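Local coordinates for protein putative oxidoreductase (Klebsiella pneumoniae subsp. pneumoniae MGH 78578, PDB 3E82) that probably works as a nucleotide-dependent oxidoreductase of the Gfo/Idh/MocA family, although its own substrate is not known, at residues H154-P160 with H229-A235; Y15-K20 with K45-L50; Q138-Q142 with Q292-Q296. All coordinates share one frame; numbering follows the deposited sequence.

Interaction 1: H154-P160 with H229-A235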
ATOM      1  N   HIS B 154      -8.511   2.487  -2.740  1.00 18.82           N
ATOM      2  CA  HIS B 154      -8.616   3.136  -1.436  1.00 20.00           C
ATOM      3  C   HIS B 154      -9.966   3.737  -1.076  1.00 21.62           C
ATOM      4  O   HIS B 154     -10.732   4.179  -1.934  1.00 20.26           O
ATOM      5  CB  HIS B 154      -7.636   4.316  -1.320  1.00 20.16           C
ATOM      6  CG  HIS B 154      -6.197   3.931  -1.205  1.00 20.09           C
ATOM      7  ND1 HIS B 154      -5.360   4.495  -0.266  1.00 18.08           N
ATOM      8  CD2 HIS B 154      -5.435   3.077  -1.926  1.00 19.27           C
ATOM      9  CE1 HIS B 154      -4.143   4.002  -0.412  1.00 20.47           C
ATOM     10  NE2 HIS B 154      -4.162   3.140  -1.413  1.00 21.88           N
ATOM     11  N   PHE B 155     -10.228   3.750   0.222  1.00 22.95           N
ATOM     12  CA  PHE B 155     -11.388   4.424   0.776  1.00 26.33           C
ATOM     13  C   PHE B 155     -10.753   5.140   1.952  1.00 27.03           C
ATOM     14  O   PHE B 155     -10.421   4.515   2.952  1.00 25.41           O
ATOM     15  CB  PHE B 155     -12.468   3.510   1.329  1.00 28.50           C
ATOM     16  CG  PHE B 155     -13.568   4.283   1.995  1.00 32.59           C
ATOM     17  CD1 PHE B 155     -14.611   4.814   1.244  1.00 31.61           C
ATOM     18  CD2 PHE B 155     -13.483   4.614   3.348  1.00 33.48           C
ATOM     19  CE1 PHE B 155     -15.546   5.668   1.821  1.00 33.15           C
ATOM     20  CE2 PHE B 155     -14.417   5.471   3.934  1.00 34.14           C
ATOM     21  CZ  PHE B 155     -15.447   5.998   3.167  1.00 33.08           C
ATOM     22  N   ASP B 156     -10.561   6.444   1.825  1.00 29.59           N
ATOM     23  CA  ASP B 156      -9.931   7.205   2.892  1.00 32.57           C
ATOM     24  C   ASP B 156     -10.653   8.519   3.122  1.00 33.14           C
ATOM     25  O   ASP B 156     -11.202   9.117   2.198  1.00 34.81           O
ATOM     26  CB  ASP B 156      -8.459   7.501   2.553  1.00 34.15           C
ATOM     27  CG  ASP B 156      -7.632   6.233   2.312  1.00 38.99           C
ATOM     28  OD1 ASP B 156      -8.015   5.162   2.834  1.00 42.82           O
ATOM     29  OD2 ASP B 156      -6.589   6.306   1.614  1.00 35.60           O
ATOM     30  N   ARG B 157     -10.659   8.961   4.367  1.00 33.60           N
ATOM     31  CA  ARG B 157     -11.273  10.228   4.719  1.00 34.03           C
ATOM     32  C   ARG B 157     -10.529  10.782   5.927  1.00 32.49           C
ATOM     33  O   ARG B 157      -9.704  10.086   6.524  1.00 29.90           O
ATOM     34  CB  ARG B 157     -12.777  10.040   4.978  1.00 37.38           C
ATOM     35  CG  ARG B 157     -13.500   9.682   3.678  1.00 40.82           C
ATOM     36  CD  ARG B 157     -15.022   9.710   3.713  1.00 42.02           C
ATOM     37  NE  ARG B 157     -15.534   9.266   2.411  1.00 44.02           N
ATOM     38  CZ  ARG B 157     -16.822   9.138   2.094  1.00 46.97           C
ATOM     39  NH1 ARG B 157     -17.769   9.421   2.984  1.00 48.74           N
ATOM     40  NH2 ARG B 157     -17.169   8.720   0.880  1.00 47.67           N
ATOM     41  N   PHE B 158     -10.778  12.039   6.263  1.00 32.12           N
ATOM     42  CA  PHE B 158     -10.093  12.645   7.393  1.00 32.99           C
ATOM     43  C   PHE B 158     -11.075  12.957   8.506  1.00 34.01           C
ATOM     44  O   PHE B 158     -11.859  13.901   8.416  1.00 33.15           O
ATOM     45  CB  PHE B 158      -9.371  13.920   6.957  1.00 32.00           C
ATOM     46  CG  PHE B 158      -8.498  14.513   8.025  1.00 33.12           C
ATOM     47  CD1 PHE B 158      -7.376  13.828   8.487  1.00 32.13           C
ATOM     48  CD2 PHE B 158      -8.805  15.750   8.580  1.00 32.93           C
ATOM     49  CE1 PHE B 158      -6.571  14.372   9.488  1.00 33.69           C
ATOM     50  CE2 PHE B 158      -8.005  16.301   9.582  1.00 34.03           C
ATOM     51  CZ  PHE B 158      -6.890  15.613  10.035  1.00 33.70           C
ATOM     52  N   ARG B 159     -11.025  12.143   9.552  1.00 35.13           N
ATOM     53  CA  ARG B 159     -11.899  12.300  10.698  1.00 37.72           C
ATOM     54  C   ARG B 159     -11.138  11.938  11.965  1.00 38.01           C
ATOM     55  O   ARG B 159     -11.334  10.868  12.548  1.00 38.51           O
ATOM     56  CB  ARG B 159     -13.138  11.420  10.524  1.00 39.18           C
ATOM     57  CG  ARG B 159     -14.022  11.897   9.375  1.00 43.70           C
ATOM     58  CD  ARG B 159     -15.116  10.912   9.004  1.00 47.87           C
ATOM     59  NE  ARG B 159     -15.877  11.388   7.848  1.00 52.81           N
ATOM     60  CZ  ARG B 159     -16.758  10.655   7.172  1.00 54.44           C
ATOM     61  NH1 ARG B 159     -16.996   9.399   7.537  1.00 55.67           N
ATOM     62  NH2 ARG B 159     -17.404  11.174   6.132  1.00 54.57           N
ATOM     63  N   PRO B 160     -10.250  12.841  12.406  1.00 39.03           N
ATOM     64  CA  PRO B 160      -9.437  12.640  13.609  1.00 41.30           C
ATOM     65  C   PRO B 160     -10.293  12.571  14.870  1.00 43.66           C
ATOM     66  O   PRO B 160      -9.923  11.925  15.854  1.00 44.01           O
ATOM     67  CB  PRO B 160      -8.509  13.850  13.595  1.00 40.05           C
ATOM     68  CG  PRO B 160      -9.379  14.917  12.995  1.00 39.71           C
ATOM     69  CD  PRO B 160     -10.015  14.180  11.836  1.00 38.22           C
ATOM     70  N   HIS B 229      -7.075  -0.532   0.702  1.00 19.06           N
ATOM     71  CA  HIS B 229      -6.721   0.265   1.875  1.00 19.25           C
ATOM     72  C   HIS B 229      -7.831   1.199   2.351  1.00 19.06           C
ATOM     73  O   HIS B 229      -8.401   1.952   1.566  1.00 17.85           O
ATOM     74  CB  HIS B 229      -5.460   1.086   1.565  1.00 20.19           C
ATOM     75  CG  HIS B 229      -4.888   1.798   2.753  1.00 20.95           C
ATOM     76  ND1 HIS B 229      -3.988   1.206   3.613  1.00 20.50           N
ATOM     77  CD2 HIS B 229      -5.132   3.033   3.255  1.00 19.13           C
ATOM     78  CE1 HIS B 229      -3.703   2.044   4.595  1.00 19.84           C
ATOM     79  NE2 HIS B 229      -4.384   3.160   4.401  1.00 19.41           N
ATOM     80  N   CYS B 230      -8.109   1.138   3.652  1.00 19.88           N
ATOM     81  CA  CYS B 230      -9.128   1.966   4.300  1.00 22.97           C
ATOM     82  C   CYS B 230      -8.507   2.729   5.471  1.00 21.38           C
ATOM     83  O   CYS B 230      -7.725   2.164   6.232  1.00 21.96           O
ATOM     84  CB  CYS B 230     -10.255   1.085   4.858  1.00 23.17           C
ATOM     85  SG  CYS B 230     -11.151   0.133   3.646  1.00 30.39           S
ATOM     86  N   SER B 231      -8.850   4.006   5.617  1.00 21.29           N
ATOM     87  CA  SER B 231      -8.337   4.797   6.738  1.00 23.78           C
ATOM     88  C   SER B 231      -9.201   6.015   7.035  1.00 22.55           C
ATOM     89  O   SER B 231      -9.711   6.644   6.124  1.00 22.00           O
ATOM     90  CB  SER B 231      -6.905   5.276   6.478  1.00 22.80           C
ATOM     91  OG  SER B 231      -6.460   6.078   7.566  1.00 20.85           O
HETATM   92  N   MSE B 232      -9.352   6.339   8.313  1.00 24.55           N
HETATM   93  CA  MSE B 232     -10.139   7.496   8.728  1.00 27.48           C
HETATM   94  C   MSE B 232      -9.233   8.709   8.961  1.00 28.00           C
HETATM   95  O   MSE B 232      -9.703   9.777   9.353  1.00 28.16           O
HETATM   96  CB  MSE B 232     -10.907   7.180  10.016  1.00 30.59           C
HETATM   97  CG  MSE B 232     -11.946   6.084   9.853  1.00 37.37           C
HETATM   98 SE   MSE B 232     -13.316   6.631   8.607  1.00 47.13          SE
HETATM   99  CE  MSE B 232     -14.777   6.885   9.866  1.00 47.17           C
ATOM    100  N   LEU B 233      -7.935   8.549   8.723  1.00 26.75           N
ATOM    101  CA  LEU B 233      -7.010   9.661   8.921  1.00 27.02           C
ATOM    102  C   LEU B 233      -6.141   9.990   7.727  1.00 24.04           C
ATOM    103  O   LEU B 233      -4.935   9.759   7.741  1.00 24.78           O
ATOM    104  CB  LEU B 233      -6.110   9.411  10.127  1.00 28.91           C
ATOM    105  CG  LEU B 233      -6.640   9.912  11.467  1.00 33.18           C
ATOM    106  CD1 LEU B 233      -5.523   9.838  12.480  1.00 34.42           C
ATOM    107  CD2 LEU B 233      -7.141  11.350  11.343  1.00 34.31           C
ATOM    108  N   VAL B 234      -6.762  10.540   6.695  1.00 24.14           N
ATOM    109  CA  VAL B 234      -6.044  10.925   5.491  1.00 23.51           C
ATOM    110  C   VAL B 234      -6.509  12.323   5.111  1.00 24.55           C
ATOM    111  O   VAL B 234      -7.543  12.486   4.466  1.00 26.24           O
ATOM    112  CB  VAL B 234      -6.331   9.951   4.321  1.00 22.89           C
ATOM    113  CG1 VAL B 234      -5.589  10.406   3.066  1.00 21.91           C
ATOM    114  CG2 VAL B 234      -5.897   8.543   4.700  1.00 19.57           C
ATOM    115  N   ALA B 235      -5.750  13.330   5.527  1.00 24.71           N
ATOM    116  CA  ALA B 235      -6.091  14.715   5.232  1.00 25.52           C
ATOM    117  C   ALA B 235      -5.979  14.984   3.741  1.00 26.54           C
ATOM    118  O   ALA B 235      -6.663  15.860   3.216  1.00 28.85           O
ATOM    119  CB  ALA B 235      -5.181  15.663   6.006  1.00 26.15           C
TER

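Interaction 2: Y15-K20 with K45-L50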
ATOM      1  N   TYR B  15     -37.343   1.799   6.640  1.00 23.04           N
ATOM      2  CA  TYR B  15     -37.243   3.110   6.025  1.00 23.56           C
ATOM      3  C   TYR B  15     -36.281   3.944   6.850  1.00 25.12           C
ATOM      4  O   TYR B  15     -36.540   5.104   7.184  1.00 24.93           O
ATOM      5  CB  TYR B  15     -38.603   3.796   5.955  1.00 24.40           C
ATOM      6  CG  TYR B  15     -38.649   4.894   4.922  1.00 24.95           C
ATOM      7  CD1 TYR B  15     -38.475   4.605   3.569  1.00 24.73           C
ATOM      8  CD2 TYR B  15     -38.855   6.222   5.290  1.00 25.28           C
ATOM      9  CE1 TYR B  15     -38.507   5.608   2.609  1.00 25.36           C
ATOM     10  CE2 TYR B  15     -38.885   7.234   4.337  1.00 24.99           C
ATOM     11  CZ  TYR B  15     -38.713   6.919   3.003  1.00 25.83           C
ATOM     12  OH  TYR B  15     -38.748   7.912   2.056  1.00 27.87           O
ATOM     13  N   GLY B  16     -35.169   3.319   7.199  1.00 25.08           N
ATOM     14  CA  GLY B  16     -34.148   4.009   7.947  1.00 25.76           C
ATOM     15  C   GLY B  16     -33.303   4.769   6.945  1.00 27.28           C
ATOM     16  O   GLY B  16     -33.732   5.023   5.811  1.00 25.72           O
ATOM     17  N   PHE B  17     -32.096   5.128   7.353  1.00 26.02           N
ATOM     18  CA  PHE B  17     -31.196   5.869   6.489  1.00 27.64           C
ATOM     19  C   PHE B  17     -31.023   5.259   5.094  1.00 27.86           C
ATOM     20  O   PHE B  17     -31.228   5.930   4.085  1.00 28.24           O
ATOM     21  CB  PHE B  17     -29.829   5.994   7.151  1.00 29.18           C
ATOM     22  CG  PHE B  17     -28.766   6.470   6.221  1.00 31.89           C
ATOM     23  CD1 PHE B  17     -28.712   7.798   5.832  1.00 33.46           C
ATOM     24  CD2 PHE B  17     -27.848   5.573   5.686  1.00 34.54           C
ATOM     25  CE1 PHE B  17     -27.758   8.232   4.913  1.00 35.53           C
ATOM     26  CE2 PHE B  17     -26.891   5.992   4.770  1.00 35.21           C
ATOM     27  CZ  PHE B  17     -26.845   7.323   4.382  1.00 36.28           C
ATOM     28  N   VAL B  18     -30.637   3.990   5.040  1.00 26.83           N
ATOM     29  CA  VAL B  18     -30.415   3.325   3.764  1.00 24.94           C
ATOM     30  C   VAL B  18     -31.684   3.145   2.931  1.00 22.32           C
ATOM     31  O   VAL B  18     -31.677   3.374   1.726  1.00 21.60           O
ATOM     32  CB  VAL B  18     -29.736   1.953   3.972  1.00 25.97           C
ATOM     33  CG1 VAL B  18     -29.584   1.230   2.635  1.00 24.61           C
ATOM     34  CG2 VAL B  18     -28.362   2.152   4.616  1.00 27.34           C
ATOM     35  N   GLY B  19     -32.772   2.740   3.572  1.00 22.65           N
ATOM     36  CA  GLY B  19     -34.014   2.551   2.847  1.00 23.01           C
ATOM     37  C   GLY B  19     -34.512   3.842   2.223  1.00 23.70           C
ATOM     38  O   GLY B  19     -34.969   3.853   1.078  1.00 22.20           O
ATOM     39  N   LYS B  20     -34.403   4.938   2.970  1.00 22.48           N
ATOM     40  CA  LYS B  20     -34.864   6.244   2.502  1.00 24.13           C
ATOM     41  C   LYS B  20     -33.925   6.947   1.524  1.00 23.76           C
ATOM     42  O   LYS B  20     -34.375   7.541   0.546  1.00 23.21           O
ATOM     43  CB  LYS B  20     -35.109   7.170   3.702  1.00 25.49           C
ATOM     44  CG  LYS B  20     -35.392   8.635   3.338  1.00 28.75           C
ATOM     45  CD  LYS B  20     -35.427   9.515   4.587  1.00 33.73           C
ATOM     46  CE  LYS B  20     -35.996  10.907   4.325  1.00 35.88           C
ATOM     47  NZ  LYS B  20     -35.210  11.683   3.327  1.00 37.39           N
ATOM     48  N   LYS B  45     -43.428   9.317   8.845  1.00 34.94           N
ATOM     49  CA  LYS B  45     -42.099   9.531   8.279  1.00 33.92           C
ATOM     50  C   LYS B  45     -42.059   9.045   6.829  1.00 33.84           C
ATOM     51  O   LYS B  45     -41.501   9.707   5.949  1.00 31.96           O
ATOM     52  CB  LYS B  45     -41.041   8.784   9.094  1.00 34.88           C
ATOM     53  CG  LYS B  45     -39.634   8.915   8.533  1.00 36.38           C
ATOM     54  CD  LYS B  45     -38.609   8.160   9.373  1.00 37.50           C
ATOM     55  CE  LYS B  45     -38.880   6.659   9.375  1.00 38.13           C
ATOM     56  NZ  LYS B  45     -37.886   5.901  10.191  1.00 38.98           N
ATOM     57  N   VAL B  46     -42.653   7.881   6.590  1.00 32.65           N
ATOM     58  CA  VAL B  46     -42.690   7.306   5.253  1.00 32.85           C
ATOM     59  C   VAL B  46     -43.564   8.157   4.342  1.00 33.80           C
ATOM     60  O   VAL B  46     -43.112   8.634   3.297  1.00 32.91           O
ATOM     61  CB  VAL B  46     -43.252   5.875   5.277  1.00 32.71           C
ATOM     62  CG1 VAL B  46     -43.225   5.281   3.871  1.00 33.70           C
ATOM     63  CG2 VAL B  46     -42.441   5.019   6.235  1.00 30.70           C
ATOM     64  N   LYS B  47     -44.814   8.355   4.751  1.00 33.29           N
ATOM     65  CA  LYS B  47     -45.757   9.145   3.971  1.00 35.06           C
ATOM     66  C   LYS B  47     -45.227  10.534   3.608  1.00 35.08           C
ATOM     67  O   LYS B  47     -45.572  11.069   2.558  1.00 34.88           O
ATOM     68  CB  LYS B  47     -47.086   9.276   4.727  1.00 35.91           C
ATOM     69  CG  LYS B  47     -47.849   7.965   4.907  1.00 37.45           C
ATOM     70  CD  LYS B  47     -48.486   7.504   3.612  1.00 40.57           C
ATOM     71  CE  LYS B  47     -49.411   6.310   3.827  1.00 42.24           C
ATOM     72  NZ  LYS B  47     -50.109   5.915   2.557  1.00 44.06           N
ATOM     73  N   ARG B  48     -44.389  11.117   4.461  1.00 35.96           N
ATOM     74  CA  ARG B  48     -43.842  12.442   4.173  1.00 36.77           C
ATOM     75  C   ARG B  48     -43.069  12.477   2.854  1.00 37.77           C
ATOM     76  O   ARG B  48     -43.016  13.515   2.184  1.00 36.76           O
ATOM     77  CB  ARG B  48     -42.931  12.921   5.311  1.00 38.14           C
ATOM     78  CG  ARG B  48     -43.671  13.644   6.441  1.00 39.64           C
ATOM     79  CD  ARG B  48     -42.724  14.452   7.327  1.00 40.93           C
ATOM     80  NE  ARG B  48     -41.904  13.616   8.201  1.00 43.02           N
ATOM     81  CZ  ARG B  48     -42.382  12.896   9.215  1.00 43.58           C
ATOM     82  NH1 ARG B  48     -43.683  12.905   9.491  1.00 42.22           N
ATOM     83  NH2 ARG B  48     -41.558  12.166   9.953  1.00 42.11           N
ATOM     84  N   ASP B  49     -42.472  11.344   2.488  1.00 37.10           N
ATOM     85  CA  ASP B  49     -41.705  11.240   1.249  1.00 36.58           C
ATOM     86  C   ASP B  49     -42.511  10.542   0.156  1.00 36.13           C
ATOM     87  O   ASP B  49     -42.510  10.964  -0.998  1.00 36.01           O
ATOM     88  CB  ASP B  49     -40.412  10.436   1.464  1.00 35.97           C
ATOM     89  CG  ASP B  49     -39.425  11.131   2.382  1.00 37.12           C
ATOM     90  OD1 ASP B  49     -39.400  12.377   2.401  1.00 36.95           O
ATOM     91  OD2 ASP B  49     -38.657  10.424   3.068  1.00 35.16           O
ATOM     92  N   LEU B  50     -43.182   9.459   0.530  1.00 36.60           N
ATOM     93  CA  LEU B  50     -43.974   8.663  -0.401  1.00 36.61           C
ATOM     94  C   LEU B  50     -45.437   8.692   0.028  1.00 37.66           C
ATOM     95  O   LEU B  50     -45.959   7.706   0.551  1.00 36.89           O
ATOM     96  CB  LEU B  50     -43.458   7.221  -0.405  1.00 35.69           C
ATOM     97  CG  LEU B  50     -41.926   7.112  -0.400  1.00 35.78           C
ATOM     98  CD1 LEU B  50     -41.503   5.654  -0.373  1.00 36.27           C
ATOM     99  CD2 LEU B  50     -41.360   7.814  -1.624  1.00 34.95           C
TER

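Interaction 3: Q138-Q142 with Q292-Q296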
ATOM      1  N   GLN B 138     -12.369   0.177 -17.631  1.00 21.27           N
ATOM      2  CA  GLN B 138     -12.271   0.513 -19.043  1.00 24.17           C
ATOM      3  C   GLN B 138     -10.820   0.601 -19.504  1.00 22.48           C
ATOM      4  O   GLN B 138     -10.459   0.047 -20.533  1.00 22.36           O
ATOM      5  CB  GLN B 138     -12.980   1.842 -19.308  1.00 26.08           C
ATOM      6  CG  GLN B 138     -12.844   2.343 -20.732  1.00 33.44           C
ATOM      7  CD  GLN B 138     -13.452   3.726 -20.921  1.00 38.23           C
ATOM      8  OE1 GLN B 138     -13.064   4.695 -20.250  1.00 42.56           O
ATOM      9  NE2 GLN B 138     -14.407   3.829 -21.837  1.00 40.18           N
ATOM     10  N   VAL B 139      -9.988   1.300 -18.741  1.00 22.82           N
ATOM     11  CA  VAL B 139      -8.581   1.433 -19.112  1.00 21.83           C
ATOM     12  C   VAL B 139      -7.885   0.070 -19.113  1.00 22.73           C
ATOM     13  O   VAL B 139      -7.134  -0.246 -20.036  1.00 23.26           O
ATOM     14  CB  VAL B 139      -7.833   2.394 -18.162  1.00 22.04           C
ATOM     15  CG1 VAL B 139      -6.356   2.454 -18.544  1.00 20.97           C
ATOM     16  CG2 VAL B 139      -8.461   3.791 -18.240  1.00 20.48           C
ATOM     17  N   ILE B 140      -8.144  -0.739 -18.090  1.00 21.76           N
ATOM     18  CA  ILE B 140      -7.539  -2.066 -18.013  1.00 22.35           C
ATOM     19  C   ILE B 140      -7.941  -2.934 -19.208  1.00 24.16           C
ATOM     20  O   ILE B 140      -7.087  -3.530 -19.874  1.00 23.16           O
ATOM     21  CB  ILE B 140      -7.961  -2.818 -16.725  1.00 22.55           C
ATOM     22  CG1 ILE B 140      -7.423  -2.083 -15.490  1.00 22.03           C
ATOM     23  CG2 ILE B 140      -7.451  -4.268 -16.778  1.00 20.31           C
ATOM     24  CD1 ILE B 140      -7.878  -2.675 -14.156  1.00 19.88           C
ATOM     25  N   GLU B 141      -9.243  -3.011 -19.467  1.00 25.72           N
ATOM     26  CA  GLU B 141      -9.764  -3.818 -20.568  1.00 28.43           C
ATOM     27  C   GLU B 141      -9.329  -3.335 -21.949  1.00 29.10           C
ATOM     28  O   GLU B 141      -9.244  -4.127 -22.889  1.00 29.89           O
ATOM     29  CB  GLU B 141     -11.288  -3.883 -20.485  1.00 30.17           C
ATOM     30  CG  GLU B 141     -11.775  -4.946 -19.507  1.00 36.05           C
ATOM     31  CD  GLU B 141     -13.263  -4.859 -19.223  1.00 38.37           C
ATOM     32  OE1 GLU B 141     -14.025  -4.433 -20.120  1.00 38.20           O
ATOM     33  OE2 GLU B 141     -13.667  -5.230 -18.098  1.00 40.72           O
ATOM     34  N   GLN B 142      -9.062  -2.036 -22.057  1.00 28.27           N
ATOM     35  CA  GLN B 142      -8.597  -1.415 -23.295  1.00 29.21           C
ATOM     36  C   GLN B 142      -7.225  -1.980 -23.661  1.00 28.90           C
ATOM     37  O   GLN B 142      -6.812  -1.939 -24.824  1.00 29.07           O
ATOM     38  CB  GLN B 142      -8.440   0.094 -23.101  1.00 31.15           C
ATOM     39  CG  GLN B 142      -9.590   0.966 -23.551  1.00 34.52           C
ATOM     40  CD  GLN B 142      -9.496   2.368 -22.949  1.00 38.15           C
ATOM     41  OE1 GLN B 142      -8.416   2.818 -22.533  1.00 38.65           O
ATOM     42  NE2 GLN B 142     -10.626   3.065 -22.906  1.00 40.68           N
ATOM     43  N   GLN B 292      -8.180  10.959 -19.539  1.00 34.24           N
ATOM     44  CA  GLN B 292      -9.189  10.225 -20.289  1.00 33.25           C
ATOM     45  C   GLN B 292     -10.494  10.422 -19.540  1.00 33.27           C
ATOM     46  O   GLN B 292     -10.564  10.189 -18.327  1.00 32.41           O
ATOM     47  CB  GLN B 292      -8.860   8.738 -20.373  1.00 32.77           C
ATOM     48  CG  GLN B 292      -9.905   7.963 -21.167  1.00 33.85           C
ATOM     49  CD  GLN B 292      -9.494   6.539 -21.466  1.00 34.79           C
ATOM     50  OE1 GLN B 292      -8.403   6.291 -21.978  1.00 34.89           O
ATOM     51  NE2 GLN B 292     -10.378   5.591 -21.163  1.00 35.20           N
ATOM     52  N   ALA B 293     -11.518  10.876 -20.255  1.00 32.97           N
ATOM     53  CA  ALA B 293     -12.819  11.122 -19.644  1.00 32.78           C
ATOM     54  C   ALA B 293     -13.307   9.896 -18.883  1.00 31.63           C
ATOM     55  O   ALA B 293     -13.214   8.771 -19.369  1.00 31.16           O
ATOM     56  CB  ALA B 293     -13.845  11.524 -20.710  1.00 32.34           C
ATOM     57  N   THR B 294     -13.801  10.128 -17.671  1.00 31.43           N
ATOM     58  CA  THR B 294     -14.330   9.055 -16.839  1.00 30.05           C
ATOM     59  C   THR B 294     -15.798   8.832 -17.193  1.00 28.84           C
ATOM     60  O   THR B 294     -16.576   9.782 -17.279  1.00 28.49           O
ATOM     61  CB  THR B 294     -14.233   9.406 -15.339  1.00 31.60           C
ATOM     62  OG1 THR B 294     -12.872   9.712 -15.004  1.00 31.10           O
ATOM     63  CG2 THR B 294     -14.706   8.232 -14.482  1.00 29.73           C
ATOM     64  N   PRO B 295     -16.190   7.571 -17.415  1.00 27.08           N
ATOM     65  CA  PRO B 295     -17.579   7.257 -17.758  1.00 26.34           C
ATOM     66  C   PRO B 295     -18.540   7.585 -16.620  1.00 25.51           C
ATOM     67  O   PRO B 295     -18.163   7.568 -15.440  1.00 24.70           O
ATOM     68  CB  PRO B 295     -17.526   5.766 -18.085  1.00 27.35           C
ATOM     69  CG  PRO B 295     -16.399   5.274 -17.220  1.00 27.87           C
ATOM     70  CD  PRO B 295     -15.365   6.351 -17.373  1.00 27.18           C
ATOM     71  N   GLN B 296     -19.775   7.908 -16.982  1.00 24.16           N
ATOM     72  CA  GLN B 296     -20.792   8.243 -15.999  1.00 25.37           C
ATOM     73  C   GLN B 296     -21.074   7.003 -15.171  1.00 23.82           C
ATOM     74  O   GLN B 296     -21.036   5.886 -15.686  1.00 25.12           O
ATOM     75  CB  GLN B 296     -22.090   8.684 -16.689  1.00 27.96           C
ATOM     76  CG  GLN B 296     -23.162   9.207 -15.723  1.00 32.30           C
ATOM     77  CD  GLN B 296     -24.572   8.696 -16.047  1.00 37.30           C
ATOM     78  OE1 GLN B 296     -24.944   8.561 -17.211  1.00 38.70           O
ATOM     79  NE2 GLN B 296     -25.360   8.430 -15.010  1.00 36.49           N
TER

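Interaction 1: H154-P160 with H229-A235
The amide N of R159 donates to O of M232, a selenomethionine, over 2.7 Å, and this short bond carries the pairing past the strands into the loops that follow. Upstream, strands 154-156 and 229-231 run parallel in the regular zigzag: F155 N gives to H229 O (2.9 Å), F155 O takes S231 N, and R157 N gives to S231 O. One face of this sheet bears F155 and C230, which lie against helix 176-192, where apolar groups are suited. The other bears H154, D156, H229 and S231 and turns toward the second subunit, whose H150 ring meets that of H229. This face of the C-terminal domain sheet thus meets the second subunit, as is often seen in Gfo/Idh/MocA relatives.

On the polar face, CB of H229 sits 3.7 Å from the H154 ring centroid, almost on the ring normal, a CH-pi contact. With CG beside its backbone N (chi1 -72°), H154 turns ND1 forward along its own strand, where it donates to D156 OD2 at 2.9 Å. The carboxylate oxygen lies in the imidazole plane and is met on its syn side, tilted from the carboxylate plane, and V234 CG2 packs 3.5 Å from D156 CB.

In the loops, the F158 ring is sandwiched, a place that suits a flat apolar side chain: A235 CB covers one face at 4.0 Å from the centroid, and P160 CD lies over the opposite face. L233 CD2 reaches both F158 CE1 (3.6 Å) and P160. The extended R159 chain ends with its guanidinium edge near CE of M232.

Because NE2 of H154 is also hydrogen-bonded, to E152, the imidazole is held between two carboxylates, an arrangement that could favour the charged imidazolium, though the protonation is not seen.

Interaction 2: Y15-K20 with K45-L50
Y15 reaches across to D49 with its phenol: OH donates to OD2 over 2.7 Å, using the anti lone pair of that oxygen, which lies at the ring edge. The same OD2 has K20 beside it, with NZ at 3.7 Å, a long salt bridge. One carboxylate oxygen thus serves a hydroxyl and a lysine, and an aspartate, short and charged, suits that double duty. Lower down the ring, V46 CG2 touches Y15 CD2 at 3.9 Å, and L50 CD1 approaches CE1 from 4.2 Å. The K45 chain bends at chi3 (63°) and brings NZ to Y15 O in a weak bond of 3.4 Å.

What sets the tyrosine in this direction is its first torsion, which puts CG anti to the backbone N (chi1 -160°), and K20 CB, 3.7 Å above one ring face. Farther out, V38 of strand 33-39 and S40 touch both Y15 and V46, while L50 packs on L35, so the ring stands over the end of that strand.

Glycines shape the turn itself. G16 is the N-cap of helix 17-28, and G19 lets the start of the helix pass close by Y15, the CA atoms of G19 and Y15 being 4.6 Å apart. The link from Y15 to helix 43-49, which follows the second strand, is described for this protein alone. Together with G14, however, the two glycines fit the GxGxxG pattern of the first strand-turn-helix unit in a Rossmann fold, as in dinucleotide-binding domains.

Interaction 3: Q138-Q142 with Q292-Q296
Q138 and Q292 meet through their amides: NE2 of Q292 donates to OE1 of Q138 over 3.0 Å, the hydrogen bond that joins helix 131-142 to the chain leaving strand 289-292. The bond is bent, with 133° at the hydrogen. OE1 lies in the amide plane of Q292, as the N-H requires, but the donor stands well above the carbonyl plane of Q138 and so misses its lone pairs. Both chains are extended, with CG anti to the backbone N (chi1 175° in Q138, -180° in Q292), and a long, flexible glutamine on each side suits a gap of 10.3 Å between Q138 CA and Q292 CA.

The close-packed side belongs to V139. Its CG2 comes 3.9 Å from NE2 of Q292, and the rest of this buried, branched residue presses on L280 and I282 of strand 280-284. Q292 touches I282 too, so both residues meet the same strand. P295 adds a little more: its CD is 4.0 Å from OE1 of Q138, and it rests on L134, one turn back along the helix.

The helix and strand belong to the C-terminal alpha/beta domain. Strand 289-292 is an outermost strand of the mixed sheet within the chain. The helix packs on that sheet, V139 on strand 280-284 and I140 on V148 and F151 of strand 148-156.

Toward solvent the packing thins out. Where V139 is buried against the sheet, Q142, a turn after Q138, is exposed, and a polar residue suits that position. Its amide comes near that of Q292, with its orientation uncertain.

Interaction 2 comes first along the chain and lies in the NAD-binding Rossmann domain, joining the turn after strand 8-13 to helix 43-49. Interactions 1 and 3 both belong to the C-terminal alpha/beta domain, with interaction 1 nested inside the loop closed by interaction 3. Helix 131-142 of interaction 3 leads into strand 148-156 of interaction 1, and strands of both contacts lie in the same mixed sheet. The centres of interactions 1 and 2 are about 30 Å apart. Those of interactions 1 and 3 are about 25 Å apart, and those of interactions 2 and 3 about 35 Å. The probable nucleotide-binding turn is thus separate from the sheet, which at interaction 1 meets the second subunit.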